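Local structure of putative peptidyl-arginine deiminase family protein (Campylobacter jejuni subsp. jejuni serotype O:2, 6B2W) at residues Val156-Ser161 with His206-Leu211; Ile220-Cys225 with Gln237-Glu242. The protein probably hydrolyses agmatine, a guanidino compound, to N-carbamoylputrescine as an agmatine deiminase of polyamine biosynthesis. The protein carries 1 engineered substitution. All blocks are in the same frame, centred on the assembly; numbering follows the deposited sequence.

Interaction 1. Residues Val156-Ser161 with His206-Leu211; sequences VMLTSS and HHIDTL. With AG2 (agmatine), chain C.
The hydroxyl of S160 works in both directions at the end of its strand. S160 OG donates to the backbone oxygen H206 O at 2.7 Å and accepts a hydrogen bond from a water at 2.8 Å. The first bond reaches H206 O from above the carbonyl plane, 45° out of it, rather than along a lone pair. With chi1 at 75°, OG sits between the backbone N and the carbonyl carbon of S160 and faces the loop. The water also takes the N-H of I208, so one small side chain serves two neighbouring peptides of the loop. Serine suits this place: its hydroxyl is short enough to stay close to the main chain, and it is also the N-cap residue before helix 161-164.

Next to this polar group lies an apolar one. I208 presses its two branches against the strand backbone, CD1 lying 3.6 Å from T159 O and CG2 near L158 O, a reach that suits isoleucine. I208 CG1 meets L158 CG at 4.0 Å, and the two side chains run at about a right angle to each other. L194 packs on I208, and L158 also touches I192, A212 and F214, so the pair joins the loop to strand 156-160 beside strands 190-194 and 212-216.

The loop bends into a 3-10 turn at 208-210, where H207 O receives two donors, T210 OG1 at 2.7 Å, in the carbonyl plane, and T210 N. The CB of H207 is directed away from the strand. Its ND1 comes within 3.0 Å of NH1 of agmatine, while NE2 is hydrogen-bonded to E145. S160 and its water hold H206 O and I208 N, and T210 the carbonyl of H207, which is consistent with the strand end helping to position this pocket histidine.

Interaction 2. Residues Ile220-Cys225 with Gln237-Glu242; sequences IAHCIC and QKMKEE
M239 and H222 make the close-fitting side of this contact, their side chains sliding past each other in opposite directions. The thioether bends at chi3 (77°), which brings the terminal methyl to the strand: M239 CE lies 4.0 Å from H222 CB and 3.6 Å from C223 O. The unbranched, flexible methionine chain lets its methyl reach both of these atoms. The imidazole is partly fixed by its own strand. H222 ND1 donates to C223 O at 3.2 Å, a bent bond with an N-H...acceptor angle of 145° that comes from well above the carbonyl plane. Chi1 of H222 (71°) lifts the ring from the strand toward the helix. K240 crosses it obliquely, with H222 CE1 and K240 CG 3.8 Å apart.

These residues join the first strand and the helix of a beta-alpha-beta unit, strand 219-224, helix 233-244 and strand 249-254, part of the pentein-type fold expected for guanidine-modifying enzymes of this kind. Over the short segments the helix runs roughly antiparallel to the strand, its axis 8.3 Å away. The third element takes part as well: E252 of strand 249-254 forms a salt bridge with K240 NZ. Lysine therefore does double duty, its aliphatic part lying on histidine and its ammonium group reaching a carboxylate at the partly exposed border.

Toward C225 the fit becomes looser. I224 CG2 lies 4.3 Å from K240 CD, an apolar touch along the extended lysine chain. Beyond it Q237, which is partly exposed, starts out pointing away from the strand but curls its amide back. A water there accepts from both C225 N and Q237 NE2, the latter at 3.0 Å, so that at this end a water links C225 and Q237.

Followed from the N terminus, the chain first lays down strand 156-160, then passes through helices 161-164 and 175-186 and strand 190-194 before interaction 1 closes a loop of 44 residues at 206-211. Strand 212-216 follows at once and turns back into strand 219-224, where interaction 2 opens. Its own loop is short, 11 residues, and ends on helix 233-244. The two contacts stand in series and neither nest nor cross. They nevertheless meet in space: L211 O lies 2.9 Å from C223 N, a probable hydrogen bond. This bond would join the pocket-side loop of interaction 1 to the strand that interaction 2 packs against helix 233-244.

Interaction 1. Residues Val156-Ser161 with His206-Leu211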
# COMPACT_ATOMS: atom_id res chain seq x y z
N VAL A 156 -3.88 16.52 2.68
CA VAL A 156 -3.19 16.42 1.39
C VAL A 156 -3.03 14.95 0.98
O VAL A 156 -2.64 14.12 1.79
CB VAL A 156 -1.80 17.09 1.42
CG1 VAL A 156 -1.16 17.07 0.04
CG2 VAL A 156 -1.91 18.52 1.94
N MET A 157 -3.35 14.65 -0.27
CA MET A 157 -3.20 13.31 -0.81
C MET A 157 -2.23 13.32 -1.99
O MET A 157 -2.07 14.33 -2.67
CB MET A 157 -4.55 12.76 -1.26
CG MET A 157 -4.50 11.31 -1.73
SD MET A 157 -6.10 10.64 -2.21
CE MET A 157 -6.14 11.09 -3.95
N LEU A 158 -1.59 12.18 -2.22
CA LEU A 158 -0.63 12.02 -3.30
C LEU A 158 -1.05 10.84 -4.17
O LEU A 158 -1.42 9.79 -3.65
CB LEU A 158 0.75 11.79 -2.69
CG LEU A 158 1.98 11.86 -3.58
CD1 LEU A 158 2.08 13.20 -4.29
CD2 LEU A 158 3.21 11.61 -2.73
N THR A 159 -1.01 11.03 -5.48
CA THR A 159 -1.42 9.98 -6.41
C THR A 159 -0.75 10.14 -7.79
O THR A 159 -0.02 11.10 -8.02
CB THR A 159 -2.95 9.95 -6.57
OG1 THR A 159 -3.35 8.77 -7.28
CG2 THR A 159 -3.45 11.19 -7.30
N SER A 160 -1.00 9.18 -8.68
CA SER A 160 -0.44 9.21 -10.04
C SER A 160 -1.55 9.34 -11.09
O SER A 160 -2.56 8.64 -11.01
CB SER A 160 0.39 7.95 -10.31
OG SER A 160 -0.43 6.82 -10.53
N SER A 161 -1.33 10.20 -12.08
CA SER A 161 -2.33 10.43 -13.13
C SER A 161 -2.53 9.21 -14.02
O SER A 161 -3.66 8.90 -14.39
CB SER A 161 -1.93 11.63 -13.99
OG SER A 161 -1.93 12.83 -13.21
N HIS A 206 1.18 2.18 -12.60
CA HIS A 206 1.99 3.26 -11.98
C HIS A 206 1.50 3.70 -10.59
O HIS A 206 1.45 4.90 -10.31
CB HIS A 206 2.08 4.49 -12.90
CG HIS A 206 2.66 4.21 -14.25
ND1 HIS A 206 2.87 2.94 -14.75
CD2 HIS A 206 3.06 5.07 -15.22
CE1 HIS A 206 3.39 3.03 -15.96
NE2 HIS A 206 3.51 4.31 -16.27
N HIS A 207 1.18 2.74 -9.74
CA HIS A 207 0.73 3.03 -8.37
C HIS A 207 1.68 3.94 -7.63
O HIS A 207 2.89 3.74 -7.66
CB HIS A 207 0.62 1.74 -7.55
CG HIS A 207 -0.75 1.15 -7.53
ND1 HIS A 207 -1.12 0.20 -6.60
CD2 HIS A 207 -1.85 1.38 -8.29
CE1 HIS A 207 -2.38 -0.14 -6.80
NE2 HIS A 207 -2.85 0.56 -7.82
N ILE A 208 1.11 4.91 -6.92
CA ILE A 208 1.91 5.88 -6.17
C ILE A 208 2.75 5.21 -5.08
O ILE A 208 3.80 5.73 -4.71
CB ILE A 208 1.02 6.99 -5.56
CG1 ILE A 208 1.85 8.23 -5.19
CG2 ILE A 208 0.28 6.47 -4.34
CD1 ILE A 208 2.38 9.00 -6.38
N ASP A 209 2.32 4.05 -4.57
CA ASP A 209 3.07 3.37 -3.51
C ASP A 209 4.33 2.64 -4.00
O ASP A 209 5.02 2.00 -3.20
CB ASP A 209 2.15 2.45 -2.68
CG ASP A 209 1.89 1.10 -3.33
OD1 ASP A 209 2.13 0.91 -4.54
OD2 ASP A 209 1.41 0.21 -2.60
N THR A 210 4.62 2.73 -5.30
CA THR A 210 5.91 2.29 -5.84
C THR A 210 6.83 3.47 -6.17
O THR A 210 7.98 3.26 -6.55
CB THR A 210 5.72 1.46 -7.13
OG1 THR A 210 5.13 2.27 -8.15
CG2 THR A 210 4.84 0.24 -6.87
N LEU A 211 6.33 4.70 -6.01
CA LEU A 211 7.01 5.90 -6.51
C LEU A 211 7.31 6.95 -5.45
O LEU A 211 8.45 7.39 -5.33
CB LEU A 211 6.18 6.54 -7.62
CG LEU A 211 6.08 5.80 -8.95
CD1 LEU A 211 5.20 6.59 -9.89
CD2 LEU A 211 7.45 5.57 -9.57
N AG2 C . -0.64 -10.04 -9.87
CA AG2 C . -0.14 -8.70 -10.22
CB AG2 C . -0.53 -7.68 -9.15
CG AG2 C . 0.67 -6.81 -8.77
CD AG2 C . 0.42 -6.13 -7.42
NE AG2 C . 0.34 -4.67 -7.58
CZ AG2 C . 0.16 -3.82 -6.55
NH1 AG2 C . 0.11 -2.51 -6.77
NH2 AG2 C . 0.02 -4.27 -5.31
O HOH W 1 -1.32 5.68 -8.17

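Interaction 2. Residues Ile220-Cys225 with Gln237-Glu242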
# COMPACT_ATOMS: atom_id res chain seq x y z
N ILE A 220 8.23 13.99 1.83
CA ILE A 220 7.93 12.94 0.86
C ILE A 220 9.20 12.17 0.53
O ILE A 220 10.21 12.77 0.14
CB ILE A 220 7.35 13.52 -0.45
CG1 ILE A 220 5.95 14.09 -0.22
CG2 ILE A 220 7.30 12.44 -1.53
CD1 ILE A 220 5.39 14.88 -1.38
N ALA A 221 9.16 10.85 0.69
CA ALA A 221 10.26 9.98 0.26
C ALA A 221 9.91 9.41 -1.10
O ALA A 221 8.86 8.78 -1.24
CB ALA A 221 10.48 8.86 1.26
N HIS A 222 10.78 9.61 -2.09
CA HIS A 222 10.49 9.24 -3.48
C HIS A 222 11.65 8.55 -4.19
O HIS A 222 12.82 8.76 -3.85
CB HIS A 222 10.08 10.49 -4.28
CG HIS A 222 11.21 11.43 -4.55
ND1 HIS A 222 11.94 11.41 -5.72
CD2 HIS A 222 11.74 12.43 -3.80
CE1 HIS A 222 12.87 12.35 -5.68
NE2 HIS A 222 12.77 12.98 -4.52
N CYS A 223 11.32 7.75 -5.21
CA CYS A 223 12.30 7.01 -6.00
C CYS A 223 13.06 7.88 -7.01
O CYS A 223 12.54 8.88 -7.51
CB CYS A 223 11.61 5.86 -6.75
SG CYS A 223 10.70 4.68 -5.73
N ILE A 224 14.29 7.47 -7.29
CA ILE A 224 15.12 8.04 -8.36
C ILE A 224 16.03 6.94 -8.87
O ILE A 224 16.11 5.87 -8.27
CB ILE A 224 16.01 9.20 -7.87
CG1 ILE A 224 16.79 8.77 -6.62
CG2 ILE A 224 15.18 10.45 -7.60
CD1 ILE A 224 17.88 9.73 -6.23
N CYS A 225 16.73 7.22 -9.97
CA CYS A 225 17.64 6.24 -10.58
C CYS A 225 19.01 6.88 -10.79
O CYS A 225 19.12 7.91 -11.45
CB CYS A 225 17.04 5.77 -11.91
SG CYS A 225 18.03 4.55 -12.80
N GLN A 237 13.47 11.51 -12.93
CA GLN A 237 14.00 12.87 -12.85
C GLN A 237 12.90 13.91 -13.05
O GLN A 237 12.83 14.88 -12.31
CB GLN A 237 15.11 13.10 -13.88
CG GLN A 237 16.43 12.43 -13.54
CD GLN A 237 17.11 13.06 -12.35
OE1 GLN A 237 17.25 14.28 -12.27
NE2 GLN A 237 17.56 12.23 -11.41
N LYS A 238 12.06 13.69 -14.05
CA LYS A 238 10.90 14.55 -14.28
C LYS A 238 9.93 14.50 -13.09
O LYS A 238 9.36 15.53 -12.71
CB LYS A 238 10.16 14.15 -15.56
CG LYS A 238 10.89 14.53 -16.84
CD LYS A 238 10.17 13.94 -18.04
CE LYS A 238 10.90 14.22 -19.34
NZ LYS A 238 10.36 13.37 -20.44
N MET A 239 9.75 13.32 -12.51
CA MET A 239 8.93 13.16 -11.31
C MET A 239 9.53 13.93 -10.12
O MET A 239 8.81 14.54 -9.34
CB MET A 239 8.77 11.69 -10.93
CG MET A 239 7.71 11.43 -9.88
SD MET A 239 7.70 9.74 -9.24
CE MET A 239 9.10 9.79 -8.13
N LYS A 240 10.86 13.87 -10.00
CA LYS A 240 11.56 14.62 -8.95
C LYS A 240 11.32 16.11 -9.10
O LYS A 240 11.17 16.82 -8.10
CB LYS A 240 13.06 14.33 -9.01
CG LYS A 240 13.90 15.11 -8.01
CD LYS A 240 15.37 14.76 -8.13
CE LYS A 240 16.23 15.75 -7.36
NZ LYS A 240 17.65 15.29 -7.26
N GLU A 241 11.30 16.60 -10.33
CA GLU A 241 11.06 18.02 -10.59
C GLU A 241 9.63 18.42 -10.22
O GLU A 241 9.43 19.49 -9.64
CB GLU A 241 11.38 18.38 -12.05
CG GLU A 241 12.88 18.35 -12.38
CD GLU A 241 13.70 19.37 -11.59
OE1 GLU A 241 13.24 20.51 -11.40
OE2 GLU A 241 14.82 19.01 -11.17
N GLU A 242 8.65 17.58 -10.54
CA GLU A 242 7.27 17.80 -10.10
C GLU A 242 7.19 17.89 -8.57
O GLU A 242 6.50 18.75 -8.03
CB GLU A 242 6.35 16.67 -10.58
CG GLU A 242 6.07 16.68 -12.07
CD GLU A 242 5.17 15.54 -12.49
OE1 GLU A 242 3.98 15.54 -12.11
OE2 GLU A 242 5.65 14.63 -13.20
O HOH W 2 16.56 9.47 -11.86